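Long-range contacts in lumazine protein (PDB 3A35), which binds a ribitylated lumazine or flavin chromophore and probably serves as an antenna that shifts luciferase bioluminescence to shorter wavelength: residues V41-L49 and G96-G104; H137-H145 and I157-N168. One frame throughout, in Å; residues are numbered along the deposited sequence.

Contact 1 of 2, residues V41-L49 and G96-G104; sequences VMLVNGCSL and GALTGNIKG. With RBF (riboflavin), chain C.
Ser48 N donates to Gly100 O across 2.9 Å, nearly straight at 172° and aimed at a lone pair in the carbonyl plane; it is the one strong hydrogen bond joining the two backbones. Three further contacts surround Gly100. Its CA carries a CH...O contact to Gly46 O at 3.3 Å, its O receives another from Cys47 CA, and Leu43 CD2 presses on Gly100 CA at 3.4 Å. Ser48 OG lies against the same CA. Beyond it, Ile102 lays CG1 alongside Cys47 CB and sets CD1 over Gly46 O at 3.4 Å. Residues 41-49 form a beta hairpin with a type I' turn in the first of two lumazine-binding barrels, and 96-104 is the linker leading into the second. Riboflavin's ribityl chain bridges them: O2' donates to Ser48 O (2.8 Å), O4' accepts from Ile102 N (2.9 Å), and O5' donates to Ile102 O (2.6 Å). Leu49 CD2 lies against one face of the flavin, 3.4 Å from riboflavin N3. Farther out, Glu181 holds the linker, taking hydrogen bonds from Gly100 N and Thr99 OG1, while Thr99 OG1 also accepts from Asn101 N in an ST turn.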
ATOM      1  N   VAL A  41      -8.307  -8.855  -9.348  1.00 12.04           N
ATOM      2  CA  VAL A  41      -7.861  -7.473  -9.215  1.00 12.05           C
ATOM      3  C   VAL A  41      -7.888  -7.238  -7.715  1.00 11.55           C
ATOM      4  O   VAL A  41      -8.901  -7.326  -7.039  1.00 12.58           O
ATOM      5  CB  VAL A  41      -8.810  -6.486  -9.939  1.00 12.31           C
ATOM      6  CG1 VAL A  41      -8.321  -5.077  -9.636  1.00 14.85           C
ATOM      7  CG2 VAL A  41      -8.661  -6.719 -11.406  1.00 13.95           C
ATOM      8  N   MET A  42      -6.753  -6.943  -7.099  1.00  9.49           N
ATOM      9  CA  MET A  42      -6.597  -6.797  -5.641  1.00 10.80           C
ATOM     10  C   MET A  42      -5.636  -5.709  -5.376  1.00 10.40           C
ATOM     11  O   MET A  42      -4.970  -5.135  -6.350  1.00 10.65           O
ATOM     12  CB  MET A  42      -6.105  -8.099  -4.982  1.00 10.20           C
ATOM     13  CG  MET A  42      -4.691  -8.517  -5.551  1.00 11.97           C
ATOM     14  SD  MET A  42      -4.045 -10.002  -4.736  1.00 11.81           S
ATOM     15  CE  MET A  42      -3.774  -9.402  -3.073  1.00 11.11           C
ATOM     16  N   LEU A  43      -5.551  -5.297  -4.119  1.00 10.03           N
ATOM     17  CA  LEU A  43      -4.562  -4.244  -3.750  1.00 10.80           C
ATOM     18  C   LEU A  43      -3.227  -4.796  -3.296  1.00 11.17           C
ATOM     19  O   LEU A  43      -3.139  -5.633  -2.407  1.00 11.16           O
ATOM     20  CB  LEU A  43      -5.100  -3.356  -2.619  1.00 10.48           C
ATOM     21  CG  LEU A  43      -6.447  -2.708  -2.941  1.00 11.51           C
ATOM     22  CD1 LEU A  43      -6.718  -1.691  -1.788  1.00 14.56           C
ATOM     23  CD2 LEU A  43      -6.472  -1.952  -4.275  1.00 12.09           C
ATOM     24  N   VAL A  44      -2.190  -4.256  -3.940  1.00 10.09           N
ATOM     25  CA  VAL A  44      -0.822  -4.581  -3.533  1.00  9.71           C
ATOM     26  C   VAL A  44      -0.174  -3.239  -3.160  1.00  8.97           C
ATOM     27  O   VAL A  44      -0.127  -2.290  -3.971  1.00  8.49           O
ATOM     28  CB  VAL A  44      -0.044  -5.179  -4.736  1.00 10.33           C
ATOM     29  CG1 VAL A  44       1.434  -5.463  -4.212  1.00 11.33           C
ATOM     30  CG2 VAL A  44      -0.691  -6.449  -5.173  1.00 10.64           C
ATOM     31  N   ASN A  45       0.189  -3.112  -1.873  1.00  8.76           N
ATOM     32  CA  ASN A  45       0.553  -1.788  -1.410  1.00  9.10           C
ATOM     33  C   ASN A  45      -0.418  -0.711  -1.772  1.00  9.69           C
ATOM     34  O   ASN A  45      -0.108   0.480  -2.050  1.00  9.53           O
ATOM     35  CB  ASN A  45       1.927  -1.313  -1.843  1.00  9.40           C
ATOM     36  CG  ASN A  45       3.082  -1.997  -1.111  1.00  9.63           C
ATOM     37  OD1 ASN A  45       2.931  -2.494  -0.007  1.00 11.45           O
ATOM     38  ND2 ASN A  45       4.283  -1.933  -1.704  1.00 10.88           N
ATOM     39  N   GLY A  46      -1.730  -1.055  -1.642  1.00  9.05           N
ATOM     40  CA  GLY A  46      -2.808  -0.069  -1.878  1.00 10.18           C
ATOM     41  C   GLY A  46      -3.076   0.177  -3.322  1.00  9.29           C
ATOM     42  O   GLY A  46      -4.064   0.935  -3.646  1.00 11.08           O
ATOM     43  N   CYS A  47      -2.364  -0.467  -4.269  1.00  8.78           N
ATOM     44  CA  CYS A  47      -2.600  -0.197  -5.693  1.00  8.76           C
ATOM     45  C   CYS A  47      -3.389  -1.368  -6.308  1.00  9.54           C
ATOM     46  O   CYS A  47      -2.995  -2.508  -6.186  1.00  9.89           O
ATOM     47  CB  CYS A  47      -1.243  -0.169  -6.354  1.00 10.35           C
ATOM     48  SG  CYS A  47      -1.279   0.274  -8.131  1.00 10.37           S
ATOM     49  N   SER A  48      -4.449  -1.021  -7.069  1.00 10.14           N
ATOM     50  CA  SER A  48      -5.148  -2.061  -7.785  1.00  8.93           C
ATOM     51  C   SER A  48      -4.217  -2.628  -8.897  1.00  9.31           C
ATOM     52  O   SER A  48      -3.812  -1.895  -9.801  1.00 11.00           O
ATOM     53  CB  SER A  48      -6.424  -1.540  -8.433  1.00 11.15           C
ATOM     54  OG  SER A  48      -7.444  -1.337  -7.444  1.00 17.89           O
ATOM     55  N   LEU A  49      -4.047  -3.947  -8.881  1.00  9.38           N
ATOM     56  CA  LEU A  49      -3.275  -4.718  -9.888  1.00  9.96           C
ATOM     57  C   LEU A  49      -4.009  -5.994 -10.191  1.00  9.26           C
ATOM     58  O   LEU A  49      -4.760  -6.534  -9.371  1.00  9.44           O
ATOM     59  CB  LEU A  49      -1.836  -5.065  -9.411  1.00  9.33           C
ATOM     60  CG  LEU A  49      -0.962  -3.871  -9.032  1.00  8.95           C
ATOM     61  CD1 LEU A  49       0.386  -4.390  -8.482  1.00 12.72           C
ATOM     62  CD2 LEU A  49      -0.678  -2.940 -10.259  1.00 11.40           C
ATOM     63  N   GLY A  96     -13.106   5.241   5.200  1.00 32.92           N
ATOM     64  CA  GLY A  96     -11.759   5.299   4.669  1.00 27.44           C
ATOM     65  C   GLY A  96     -11.781   4.235   3.564  1.00 25.71           C
ATOM     66  O   GLY A  96     -10.781   3.567   3.373  1.00 24.06           O
ATOM     67  N   ALA A  97     -12.871   3.905   2.913  1.00 20.14           N
ATOM     68  CA  ALA A  97     -12.757   2.944   1.798  1.00 20.89           C
ATOM     69  C   ALA A  97     -11.741   3.343   0.790  1.00 19.09           C
ATOM     70  O   ALA A  97     -11.607   4.468   0.492  1.00 21.17           O
ATOM     71  CB  ALA A  97     -14.072   2.654   1.050  1.00 21.29           C
ATOM     72  N   LEU A  98     -11.061   2.342   0.272  1.00 14.76           N
ATOM     73  CA  LEU A  98     -10.021   2.690  -0.796  1.00 13.22           C
ATOM     74  C   LEU A  98     -10.428   2.204  -2.110  1.00 11.89           C
ATOM     75  O   LEU A  98     -11.068   1.143  -2.225  1.00 14.96           O
ATOM     76  CB  LEU A  98      -8.655   1.982  -0.378  1.00 14.25           C
ATOM     77  CG  LEU A  98      -8.066   2.452   0.938  1.00 14.95           C
ATOM     78  CD1 LEU A  98      -6.697   1.627   1.085  1.00 17.99           C
ATOM     79  CD2 LEU A  98      -7.852   3.882   1.029  1.00 17.41           C
ATOM     80  N   THR A  99     -10.112   2.969  -3.154  1.00 14.63           N
ATOM     81  CA  THR A  99     -10.361   2.549  -4.507  1.00 13.36           C
ATOM     82  C   THR A  99      -9.234   1.763  -5.204  1.00 13.42           C
ATOM     83  O   THR A  99      -9.483   1.036  -6.150  1.00 16.21           O
ATOM     84  CB  THR A  99     -10.621   3.746  -5.471  1.00 14.46           C
ATOM     85  OG1 THR A  99      -9.468   4.550  -5.661  1.00 15.59           O
ATOM     86  CG2 THR A  99     -11.777   4.636  -5.030  1.00 17.16           C
ATOM     87  N   GLY A 100      -8.020   1.918  -4.607  1.00 12.19           N
ATOM     88  CA  GLY A 100      -6.849   1.258  -5.310  1.00 12.64           C
ATOM     89  C   GLY A 100      -6.197   2.192  -6.317  1.00 11.39           C
ATOM     90  O   GLY A 100      -5.242   1.779  -6.997  1.00 10.91           O
ATOM     91  N   ASN A 101      -6.652   3.410  -6.519  1.00 11.44           N
ATOM     92  CA  ASN A 101      -6.054   4.382  -7.477  1.00 11.94           C
ATOM     93  C   ASN A 101      -5.093   5.197  -6.651  1.00 12.49           C
ATOM     94  O   ASN A 101      -5.475   6.107  -5.895  1.00 13.77           O
ATOM     95  CB  ASN A 101      -7.117   5.358  -8.064  1.00 15.85           C
ATOM     96  CG  ASN A 101      -6.457   6.362  -8.993  1.00 19.35           C
ATOM     97  OD1 ASN A 101      -6.598   7.561  -8.802  1.00 30.89           O
ATOM     98  ND2 ASN A 101      -5.796   5.911  -9.948  1.00 24.90           N
ATOM     99  N   ILE A 102      -3.764   4.853  -6.689  1.00 11.49           N
ATOM    100  CA  ILE A 102      -2.824   5.625  -5.939  1.00 12.33           C
ATOM    101  C   ILE A 102      -2.594   7.005  -6.643  1.00 11.39           C
ATOM    102  O   ILE A 102      -2.370   7.078  -7.827  1.00 12.61           O
ATOM    103  CB  ILE A 102      -1.465   4.818  -5.903  1.00 12.06           C
ATOM    104  CG1 ILE A 102      -1.641   3.464  -5.129  1.00  9.81           C
ATOM    105  CG2 ILE A 102      -0.326   5.633  -5.431  1.00 10.71           C
ATOM    106  CD1 ILE A 102      -2.141   3.724  -3.727  1.00 11.94           C
ATOM    107  N   LYS A 103      -2.639   7.994  -5.821  1.00 12.80           N
ATOM    108  CA  LYS A 103      -2.444   9.408  -6.302  1.00 14.39           C
ATOM    109  C   LYS A 103      -1.010   9.696  -6.568  1.00 16.43           C
ATOM    110  O   LYS A 103      -0.723  10.559  -7.449  1.00 19.14           O
ATOM    111  CB  LYS A 103      -3.019  10.349  -5.284  1.00 15.74           C
ATOM    112  CG  LYS A 103      -4.480  10.080  -5.088  1.00 20.08           C
ATOM    113  CD  LYS A 103      -5.274   9.787  -6.382  1.00 28.60           C
ATOM    114  CE  LYS A 103      -6.774   9.731  -6.041  1.00 31.83           C
ATOM    115  NZ  LYS A 103      -7.542   8.892  -7.024  1.00 38.11           N
ATOM    116  N   GLY A 104      -0.069   9.149  -5.823  1.00 13.76           N
ATOM    117  CA  GLY A 104       1.329   9.352  -6.179  1.00 15.12           C
ATOM    118  C   GLY A 104       2.170   8.868  -5.001  1.00 12.50           C
ATOM    119  O   GLY A 104       1.670   8.303  -3.999  1.00 14.57           O
TER
HETATM  120  N1  RBF C 191      -2.083  -0.895 -13.171  1.00 11.17           N
HETATM  121  C2  RBF C 191      -1.034  -1.684 -13.483  1.00 10.34           C
HETATM  122  O2  RBF C 191       0.127  -1.194 -13.642  1.00 11.08           O
HETATM  123  N3  RBF C 191      -1.124  -3.068 -13.584  1.00 10.42           N
HETATM  124  C4  RBF C 191      -2.355  -3.731 -13.357  1.00  9.68           C
HETATM  125  O4  RBF C 191      -2.379  -4.964 -13.458  1.00 10.49           O
HETATM  126  C4A RBF C 191      -3.443  -2.871 -13.115  1.00  9.13           C
HETATM  127  N5  RBF C 191      -4.742  -3.498 -12.992  1.00 12.60           N
HETATM  128  C5A RBF C 191      -5.817  -2.650 -12.730  1.00 10.46           C
HETATM  129  C6  RBF C 191      -7.081  -3.247 -12.740  1.00 10.92           C
HETATM  130  C7  RBF C 191      -8.165  -2.355 -12.507  1.00 11.23           C
HETATM  131  C7M RBF C 191      -9.568  -3.025 -12.576  1.00 13.59           C
HETATM  132  C8  RBF C 191      -8.021  -1.024 -12.261  1.00  9.66           C
HETATM  133  C8M RBF C 191      -9.208  -0.205 -11.971  1.00 14.37           C
HETATM  134  C9  RBF C 191      -6.710  -0.433 -12.238  1.00 11.39           C
HETATM  135  C9A RBF C 191      -5.622  -1.247 -12.566  1.00 11.69           C
HETATM  136  N10 RBF C 191      -4.306  -0.681 -12.665  1.00  9.34           N
HETATM  137  C10 RBF C 191      -3.275  -1.518 -13.007  1.00  8.50           C
HETATM  138  C1' RBF C 191      -4.069   0.702 -12.604  1.00 10.09           C
HETATM  139  C2' RBF C 191      -3.461   1.212 -11.313  1.00 10.09           C
HETATM  140  O2' RBF C 191      -4.307   0.798 -10.189  1.00 11.04           O
HETATM  141  C3' RBF C 191      -3.375   2.647 -11.300  1.00 11.58           C
HETATM  142  O3' RBF C 191      -2.520   2.977 -12.523  1.00 12.43           O
HETATM  143  C4' RBF C 191      -2.540   3.218 -10.141  1.00  9.64           C
HETATM  144  O4' RBF C 191      -3.295   3.094  -8.916  1.00 11.66           O
HETATM  145  C5' RBF C 191      -2.207   4.703 -10.335  1.00 14.60           C
HETATM  146  O5' RBF C 191      -1.330   5.202  -9.323  1.00 13.26           O

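Contact 2 of 2, residues H137-H145 and I157-N168; sequences HIGINGVSH and INYPKNLSITTN
With chi1 at -165°, His145 swings its ring away from its own backbone N and toward residues 157-160, while Tyr159, with CG anti to its carbonyl carbon (chi1 -64°), sends its ring toward Ile140, where Tyr159 OH lies 3.4 Å from Ile140 CG1. Both belong to the second six-stranded antiparallel barrel, where 143-151 and 154-160 make a beta hairpin and a short, weakly bonded helix about 163-166 follows. The two rings pair edge-to-face, the tyrosine edge toward the imidazole face, with centroids 5.2 Å apart and planes at 61°. Ile157 CG2 lies against a face of the Tyr159 ring, offset toward its rim, and also meets His145 ND1 at 3.7 Å. Deeper in, Ile157 and Ile140 reach toward each other, Ile157 CD1 to Ile140 CG1 at 3.7 Å, and Ile157 crosses Ile138 at about a right angle, CD1 against CG2. Val143 divides its methyls: CG1 packs on Tyr159 CE1 and Leu163 CD1, and CG2 faces Thr167 CG2 at 3.8 Å. Thr167 is steadied by its own OG1, which donates to Leu163 O at 2.6 Å and hydrogen-bonds Leu169 N. A water bridges the segments, hydrogen-bonded to Tyr159 OH at 2.7 Å and donating to Val143 O at 2.8 Å.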
ATOM      1  N   HIS A 137      -9.586  10.385   6.074  1.00 24.57           N
ATOM      2  CA  HIS A 137      -8.720   9.261   6.146  1.00 22.64           C
ATOM      3  C   HIS A 137      -7.768   9.425   4.958  1.00 20.74           C
ATOM      4  O   HIS A 137      -7.896  10.271   4.060  1.00 21.31           O
ATOM      5  CB  HIS A 137      -9.515   7.948   5.954  1.00 26.35           C
ATOM      6  CG  HIS A 137     -10.040   7.295   7.221  1.00 34.35           C
ATOM      7  ND1 HIS A 137     -10.747   7.984   8.174  1.00 35.79           N
ATOM      8  CD2 HIS A 137     -10.009   5.998   7.637  1.00 33.47           C
ATOM      9  CE1 HIS A 137     -11.102   7.157   9.151  1.00 37.45           C
ATOM     10  NE2 HIS A 137     -10.662   5.947   8.851  1.00 39.24           N
ATOM     11  N   ILE A 138      -6.716   8.621   5.022  1.00 16.39           N
ATOM     12  CA  ILE A 138      -5.761   8.578   3.906  1.00 17.55           C
ATOM     13  C   ILE A 138      -5.323   7.098   3.881  1.00 12.23           C
ATOM     14  O   ILE A 138      -5.182   6.400   4.873  1.00 12.80           O
ATOM     15  CB  ILE A 138      -4.612   9.527   4.131  1.00 16.46           C
ATOM     16  CG1 ILE A 138      -3.753   9.690   2.842  1.00 19.03           C
ATOM     17  CG2 ILE A 138      -3.685   9.160   5.289  1.00 14.43           C
ATOM     18  CD1 ILE A 138      -2.818  10.874   2.960  1.00 18.77           C
ATOM     19  N   GLY A 139      -5.012   6.664   2.651  1.00 12.97           N
ATOM     20  CA  GLY A 139      -4.366   5.317   2.432  1.00 13.52           C
ATOM     21  C   GLY A 139      -2.848   5.480   2.237  1.00 11.82           C
ATOM     22  O   GLY A 139      -2.413   6.211   1.376  1.00 13.01           O
ATOM     23  N   ILE A 140      -2.122   4.708   3.032  1.00 11.55           N
ATOM     24  CA  ILE A 140      -0.630   4.678   2.926  1.00 10.57           C
ATOM     25  C   ILE A 140      -0.326   3.173   2.712  1.00  9.85           C
ATOM     26  O   ILE A 140      -0.586   2.330   3.583  1.00 10.71           O
ATOM     27  CB  ILE A 140       0.077   5.133   4.222  1.00 12.14           C
ATOM     28  CG1 ILE A 140      -0.307   6.619   4.508  1.00 12.26           C
ATOM     29  CG2 ILE A 140       1.568   4.898   4.038  1.00 12.81           C
ATOM     30  CD1 ILE A 140       0.110   7.551   3.456  1.00 13.83           C
ATOM     31  N   ASN A 141       0.226   2.862   1.519  1.00  9.51           N
ATOM     32  CA  ASN A 141       0.431   1.466   1.179  1.00 10.70           C
ATOM     33  C   ASN A 141      -0.748   0.516   1.414  1.00  9.03           C
ATOM     34  O   ASN A 141      -0.560  -0.660   1.742  1.00 10.21           O
ATOM     35  CB  ASN A 141       1.690   0.888   1.852  1.00 10.06           C
ATOM     36  CG  ASN A 141       3.013   1.427   1.405  1.00 10.60           C
ATOM     37  OD1 ASN A 141       4.047   1.047   2.157  1.00 15.79           O
ATOM     38  ND2 ASN A 141       3.114   2.062   0.329  1.00  9.06           N
ATOM     39  N   GLY A 142      -1.946   1.101   1.216  1.00  9.72           N
ATOM     40  CA  GLY A 142      -3.112   0.247   1.360  1.00 10.36           C
ATOM     41  C   GLY A 142      -3.672   0.183   2.763  1.00 11.24           C
ATOM     42  O   GLY A 142      -4.684  -0.523   2.992  1.00 12.01           O
ATOM     43  N   VAL A 143      -3.051   0.853   3.746  1.00 11.86           N
ATOM     44  CA  VAL A 143      -3.650   0.943   5.108  1.00 11.34           C
ATOM     45  C   VAL A 143      -4.392   2.274   5.178  1.00 11.22           C
ATOM     46  O   VAL A 143      -3.871   3.350   4.969  1.00 12.40           O
ATOM     47  CB  VAL A 143      -2.501   0.976   6.081  1.00  9.84           C
ATOM     48  CG1 VAL A 143      -3.063   1.164   7.540  1.00 14.55           C
ATOM     49  CG2 VAL A 143      -1.668  -0.332   6.030  1.00 13.81           C
ATOM     50  N   SER A 144      -5.707   2.097   5.363  1.00 12.81           N
ATOM     51  CA  SER A 144      -6.579   3.289   5.535  1.00 13.12           C
ATOM     52  C   SER A 144      -6.698   3.744   7.050  1.00 15.20           C
ATOM     53  O   SER A 144      -6.930   2.875   7.916  1.00 18.60           O
ATOM     54  CB  SER A 144      -7.951   3.017   4.943  1.00 17.16           C
ATOM     55  OG  SER A 144      -8.747   4.232   5.133  1.00 19.50           O
ATOM     56  N   HIS A 145      -6.422   5.026   7.339  1.00 15.30           N
ATOM     57  CA  HIS A 145      -6.485   5.468   8.747  1.00 14.76           C
ATOM     58  C   HIS A 145      -6.698   6.967   8.672  1.00 16.39           C
ATOM     59  O   HIS A 145      -6.302   7.640   7.698  1.00 16.40           O
ATOM     60  CB  HIS A 145      -5.175   5.172   9.459  1.00 17.61           C
ATOM     61  CG  HIS A 145      -5.238   5.258  10.949  1.00 19.78           C
ATOM     62  ND1 HIS A 145      -5.156   6.454  11.630  1.00 23.97           N
ATOM     63  CD2 HIS A 145      -5.437   4.286  11.868  1.00 22.42           C
ATOM     64  CE1 HIS A 145      -5.243   6.194  12.935  1.00 25.68           C
ATOM     65  NE2 HIS A 145      -5.407   4.897  13.099  1.00 27.24           N
ATOM     66  N   ILE A 157       0.283  10.542  10.907  1.00 16.25           N
ATOM     67  CA  ILE A 157      -0.644   9.485  11.129  1.00 16.13           C
ATOM     68  C   ILE A 157      -0.227   8.670  12.321  1.00 17.55           C
ATOM     69  O   ILE A 157       0.902   8.266  12.464  1.00 18.33           O
ATOM     70  CB  ILE A 157      -0.757   8.529   9.908  1.00 16.61           C
ATOM     71  CG1 ILE A 157      -1.136   9.375   8.703  1.00 17.19           C
ATOM     72  CG2 ILE A 157      -1.970   7.526  10.160  1.00 17.03           C
ATOM     73  CD1 ILE A 157      -0.616   8.875   7.451  1.00 24.45           C
ATOM     74  N   ASN A 158      -1.174   8.470  13.262  1.00 18.24           N
ATOM     75  CA  ASN A 158      -0.809   7.850  14.514  1.00 18.59           C
ATOM     76  C   ASN A 158      -1.527   6.492  14.535  1.00 20.52           C
ATOM     77  O   ASN A 158      -2.764   6.390  14.772  1.00 22.22           O
ATOM     78  CB  ASN A 158      -1.300   8.790  15.649  1.00 20.95           C
ATOM     79  CG  ASN A 158      -1.013   8.241  16.975  1.00 23.59           C
ATOM     80  OD1 ASN A 158      -0.679   7.115  17.148  1.00 23.11           O
ATOM     81  ND2 ASN A 158      -1.159   9.120  17.994  1.00 32.70           N
ATOM     82  N   TYR A 159      -0.754   5.476  14.165  1.00 18.59           N
ATOM     83  CA  TYR A 159      -1.272   4.124  14.034  1.00 19.18           C
ATOM     84  C   TYR A 159      -1.186   3.337  15.346  1.00 21.62           C
ATOM     85  O   TYR A 159      -0.213   3.540  16.066  1.00 24.06           O
ATOM     86  CB  TYR A 159      -0.453   3.343  13.001  1.00 19.45           C
ATOM     87  CG  TYR A 159      -0.529   3.868  11.570  1.00 16.32           C
ATOM     88  CD1 TYR A 159      -1.698   3.609  10.775  1.00 17.44           C
ATOM     89  CD2 TYR A 159       0.523   4.568  11.059  1.00 17.66           C
ATOM     90  CE1 TYR A 159      -1.744   4.060   9.459  1.00 14.61           C
ATOM     91  CE2 TYR A 159       0.537   5.016   9.709  1.00 15.42           C
ATOM     92  CZ  TYR A 159      -0.621   4.770   8.969  1.00 17.97           C
ATOM     93  OH  TYR A 159      -0.542   5.320   7.672  1.00 16.49           O
ATOM     94  N   PRO A 160      -2.085   2.390  15.570  1.00 22.97           N
ATOM     95  CA  PRO A 160      -1.849   1.479  16.688  1.00 24.46           C
ATOM     96  C   PRO A 160      -0.611   0.656  16.327  1.00 24.84           C
ATOM     97  O   PRO A 160      -0.502   0.171  15.192  1.00 25.00           O
ATOM     98  CB  PRO A 160      -3.059   0.565  16.671  1.00 24.49           C
ATOM     99  CG  PRO A 160      -3.849   0.785  15.331  1.00 26.00           C
ATOM    100  CD  PRO A 160      -3.259   2.016  14.712  1.00 21.27           C
ATOM    101  N   LYS A 161       0.282   0.392  17.307  1.00 27.23           N
ATOM    102  CA  LYS A 161       1.578  -0.287  17.016  1.00 27.82           C
ATOM    103  C   LYS A 161       1.428  -1.713  16.419  1.00 28.41           C
ATOM    104  O   LYS A 161       2.307  -2.154  15.721  1.00 28.10           O
ATOM    105  CB  LYS A 161       2.580  -0.281  18.234  1.00 30.35           C
ATOM    106  CG  LYS A 161       3.780  -1.274  18.037  1.00 32.50           C
ATOM    107  CD  LYS A 161       5.103  -0.915  18.661  1.00 33.37           C
ATOM    108  CE  LYS A 161       5.985  -0.009  17.742  1.00 42.03           C
ATOM    109  NZ  LYS A 161       6.476  -0.578  16.423  1.00 45.45           N
ATOM    110  N   ASN A 162       0.325  -2.405  16.634  1.00 28.25           N
ATOM    111  CA  ASN A 162       0.262  -3.743  16.094  1.00 29.18           C
ATOM    112  C   ASN A 162       0.132  -3.774  14.579  1.00 27.20           C
ATOM    113  O   ASN A 162       0.268  -4.820  14.036  1.00 25.79           O
ATOM    114  CB  ASN A 162      -0.979  -4.439  16.635  1.00 29.47           C
ATOM    115  CG  ASN A 162      -2.074  -3.486  16.784  1.00 36.63           C
ATOM    116  OD1 ASN A 162      -2.737  -3.202  15.803  1.00 39.65           O
ATOM    117  ND2 ASN A 162      -2.232  -2.874  18.020  1.00 42.00           N
ATOM    118  N   LEU A 163      -0.228  -2.648  13.956  1.00 25.44           N
ATOM    119  CA  LEU A 163      -0.084  -2.566  12.477  1.00 26.22           C
ATOM    120  C   LEU A 163       1.387  -2.530  12.029  1.00 28.73           C
ATOM    121  O   LEU A 163       1.699  -2.648  10.807  1.00 26.60           O
ATOM    122  CB  LEU A 163      -0.812  -1.335  11.922  1.00 24.98           C
ATOM    123  CG  LEU A 163      -2.327  -1.334  12.033  1.00 21.45           C
ATOM    124  CD1 LEU A 163      -2.706   0.013  11.392  1.00 22.88           C
ATOM    125  CD2 LEU A 163      -2.949  -2.463  11.291  1.00 18.57           C
ATOM    126  N   SER A 164       2.296  -2.362  12.985  1.00 28.53           N
ATOM    127  CA  SER A 164       3.706  -2.556  12.723  1.00 29.54           C
ATOM    128  C   SER A 164       3.915  -3.992  12.349  1.00 28.88           C
ATOM    129  O   SER A 164       4.933  -4.310  11.706  1.00 31.48           O
ATOM    130  CB  SER A 164       4.522  -2.295  13.994  1.00 29.81           C
ATOM    131  OG  SER A 164       5.168  -1.039  13.904  1.00 35.92           O
ATOM    132  N   ILE A 165       3.011  -4.854  12.831  1.00 28.66           N
ATOM    133  CA  ILE A 165       3.180  -6.330  12.775  1.00 26.90           C
ATOM    134  C   ILE A 165       2.553  -6.873  11.556  1.00 26.74           C
ATOM    135  O   ILE A 165       3.220  -7.544  10.770  1.00 27.77           O
ATOM    136  CB  ILE A 165       2.683  -7.054  14.130  1.00 27.62           C
ATOM    137  CG1 ILE A 165       3.625  -6.686  15.286  1.00 29.36           C
ATOM    138  CG2 ILE A 165       2.515  -8.612  13.968  1.00 27.83           C
ATOM    139  CD1 ILE A 165       2.958  -6.939  16.711  1.00 30.22           C
ATOM    140  N   THR A 166       1.299  -6.468  11.304  1.00 25.34           N
ATOM    141  CA  THR A 166       0.485  -7.109  10.316  1.00 22.44           C
ATOM    142  C   THR A 166       0.580  -6.390   8.910  1.00 23.62           C
ATOM    143  O   THR A 166      -0.029  -6.837   7.905  1.00 23.73           O
ATOM    144  CB  THR A 166      -0.998  -7.123  10.859  1.00 25.00           C
ATOM    145  OG1 THR A 166      -1.615  -5.837  10.932  1.00 24.77           O
ATOM    146  CG2 THR A 166      -0.984  -7.625  12.330  1.00 26.82           C
ATOM    147  N   THR A 167       1.380  -5.330   8.829  1.00 21.08           N
ATOM    148  CA  THR A 167       1.556  -4.669   7.468  1.00 18.74           C
ATOM    149  C   THR A 167       2.999  -4.256   7.337  1.00 16.94           C
ATOM    150  O   THR A 167       3.740  -4.250   8.445  1.00 21.15           O
ATOM    151  CB  THR A 167       0.811  -3.396   7.450  1.00 17.65           C
ATOM    152  OG1 THR A 167       1.459  -2.376   8.276  1.00 19.96           O
ATOM    153  CG2 THR A 167      -0.683  -3.575   7.832  1.00 19.76           C
ATOM    154  N   ASN A 168       3.427  -3.740   6.213  1.00 14.22           N
ATOM    155  CA  ASN A 168       4.803  -3.314   6.092  1.00 15.39           C
ATOM    156  C   ASN A 168       5.073  -1.937   6.703  1.00 16.73           C
ATOM    157  O   ASN A 168       6.160  -1.385   6.534  1.00 16.61           O
ATOM    158  CB  ASN A 168       5.240  -3.342   4.630  1.00 14.78           C
ATOM    159  CG  ASN A 168       4.494  -2.352   3.734  1.00 12.56           C
ATOM    160  OD1 ASN A 168       3.831  -1.405   4.168  1.00 13.35           O
ATOM    161  ND2 ASN A 168       4.672  -2.555   2.448  1.00 12.72           N
TER
HETATM  162  O   HOH W   1      -3.026   5.387   6.653  1.00 14.94           O

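How the contacts relate
Both contacts are largely buried and use equivalent hairpins, 41-49 and 137-145, each with a type I' turn, from barrels of the same strand order. Contact 1 pairs its hairpin with the inter-barrel linker and lines the riboflavin pocket, so backbone hydrogen bonds and CH...O contacts stand out beside the apolar packing. Contact 2 stays within one barrel, away from the flavin, and relies on aliphatic and aromatic packing, with Pro160 at the rim and His145 central but still partly exposed. The centres of contact 1 and contact 2 are about 14 Å apart, yet the two touch. Gly96 O of contact 1 lies 2.8 Å from Ser144 OG of contact 2 in a probable hydrogen bond, and Leu98 CD1 packs on Gly142 O.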